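Local atomic coordinates of DNA polymerase III subunit beta (Deinococcus radiodurans, PDB entry 4TRT), a protein that probably encircles DNA as a ring-shaped head-to-tail homodimer, tethering DNA polymerases and other proteins to it and making them processive. Residues T255-A260 / G329-L334. Numbering follows the deposited sequence.
Sequences TALKEA and GDAELL
Leu-257, in the first turn of helix 254-265, faces Ala-331 of strand 330-335 with their CA atoms 8.2 Å apart, and no direct hydrogen bond joins the segments 255-260 and 329-334. Leu-257 points at the strand; its CG lies anti to the backbone N (chi1 176°), which extends the side chain away from the helix. Leu-333 reaches back from the strand, and the two leucines meet tip to tip, CD2 of Leu-257 lying 4.1 Å from CD2 of Leu-333. The same CD2 of Leu-257 comes within 4.5 Å of Ala-331 CB, a looser touch; Ala-331 and Leu-333, two apart on the strand, both point toward the helix. Two waters bridge the end of the contact at Thr-255 and Gly-329. One accepts from Thr-255 N at 2.9 Å and donates to Gly-329 O. The other is hydrogen-bonded to Thr-255 OG1 and accepts from Gly-329 N at 2.9 Å. In this family each domain pairs two helices, lining the inside of the ring, with antiparallel sheets outside; here helix 254-265 of the C-terminal domain packs through Leu-257 on strand 330-335. Leu-257 and Leu-333 also touch Leu-252 of strand 248-253, the antiparallel neighbour that leads into the helix, and Leu-333 rests on Phe-344 of strand 342-346 on the other flank. Away from this sheet, Ala-256 and Ala-260 pack against Leu-300 of strand 294-301, in a second sheet.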
# COMPACT_ATOMS: atom_id res chain seq x y z
N THR A 255 3.07 -10.36 -22.72
CA THR A 255 3.70 -10.20 -21.41
C THR A 255 5.18 -9.91 -21.57
O THR A 255 5.72 -9.04 -20.86
CB THR A 255 3.50 -11.44 -20.53
OG1 THR A 255 2.11 -11.56 -20.21
CG2 THR A 255 4.33 -11.36 -19.25
N ALA A 256 5.83 -10.61 -22.50
CA ALA A 256 7.25 -10.35 -22.77
C ALA A 256 7.45 -8.90 -23.21
O ALA A 256 8.38 -8.22 -22.74
CB ALA A 256 7.83 -11.34 -23.77
N LEU A 257 6.57 -8.40 -24.09
CA LEU A 257 6.70 -7.02 -24.57
C LEU A 257 6.49 -6.01 -23.45
O LEU A 257 7.24 -5.03 -23.35
CB LEU A 257 5.74 -6.75 -25.74
CG LEU A 257 5.71 -5.32 -26.27
CD1 LEU A 257 7.06 -4.90 -26.87
CD2 LEU A 257 4.57 -5.19 -27.28
N LYS A 258 5.48 -6.23 -22.61
CA LYS A 258 5.21 -5.32 -21.49
C LYS A 258 6.38 -5.27 -20.53
O LYS A 258 6.78 -4.20 -20.12
CB LYS A 258 3.98 -5.74 -20.71
CG LYS A 258 2.68 -5.59 -21.50
CD LYS A 258 1.51 -6.12 -20.68
CE LYS A 258 0.29 -6.27 -21.55
NZ LYS A 258 -0.91 -6.63 -20.75
N GLU A 259 6.92 -6.44 -20.20
CA GLU A 259 8.01 -6.52 -19.27
C GLU A 259 9.30 -5.89 -19.86
O GLU A 259 10.07 -5.28 -19.13
CB GLU A 259 8.21 -7.97 -18.81
CG GLU A 259 7.05 -8.45 -17.94
CD GLU A 259 7.15 -9.90 -17.46
OE1 GLU A 259 8.01 -10.64 -17.94
OE2 GLU A 259 6.33 -10.28 -16.60
N ALA A 260 9.49 -6.02 -21.17
CA ALA A 260 10.64 -5.44 -21.83
C ALA A 260 10.55 -3.92 -21.89
O ALA A 260 11.55 -3.24 -21.64
CB ALA A 260 10.82 -6.03 -23.22
N GLY A 329 -2.08 -12.33 -23.94
CA GLY A 329 -1.74 -13.40 -24.86
C GLY A 329 -0.69 -12.93 -25.84
O GLY A 329 0.49 -12.88 -25.53
N ASP A 330 -1.11 -12.64 -27.06
CA ASP A 330 -0.19 -12.12 -28.06
C ASP A 330 -0.63 -10.76 -28.54
O ASP A 330 -1.82 -10.49 -28.68
CB ASP A 330 -0.07 -13.13 -29.20
CG ASP A 330 0.54 -14.45 -28.74
OD1 ASP A 330 1.77 -14.50 -28.49
OD2 ASP A 330 -0.23 -15.42 -28.59
N ALA A 331 0.34 -9.87 -28.69
CA ALA A 331 0.09 -8.55 -29.22
C ALA A 331 0.41 -8.52 -30.71
O ALA A 331 1.32 -9.20 -31.17
CB ALA A 331 0.94 -7.52 -28.48
N GLU A 332 -0.36 -7.70 -31.44
CA GLU A 332 -0.14 -7.41 -32.84
C GLU A 332 0.17 -5.92 -32.93
O GLU A 332 -0.62 -5.10 -32.46
CB GLU A 332 -1.42 -7.72 -33.62
CG GLU A 332 -1.24 -8.45 -34.92
CD GLU A 332 -2.58 -8.93 -35.47
OE1 GLU A 332 -3.41 -8.08 -35.81
OE2 GLU A 332 -2.82 -10.16 -35.55
N LEU A 333 1.32 -5.58 -33.48
CA LEU A 333 1.71 -4.17 -33.65
C LEU A 333 1.71 -3.88 -35.14
O LEU A 333 2.42 -4.55 -35.90
CB LEU A 333 3.13 -3.92 -33.08
CG LEU A 333 3.48 -4.60 -31.75
CD1 LEU A 333 4.92 -4.30 -31.38
CD2 LEU A 333 2.50 -4.19 -30.65
N LEU A 334 0.93 -2.89 -35.55
CA LEU A 334 0.80 -2.53 -36.94
C LEU A 334 1.35 -1.12 -37.14
O LEU A 334 0.84 -0.15 -36.57
CB LEU A 334 -0.67 -2.55 -37.33
CG LEU A 334 -1.48 -3.81 -37.04
CD1 LEU A 334 -2.94 -3.53 -37.39
CD2 LEU A 334 -0.96 -5.00 -37.82
O HOH W 1 1.81 -13.01 -22.96
O HOH W 2 -0.54 -11.58 -21.60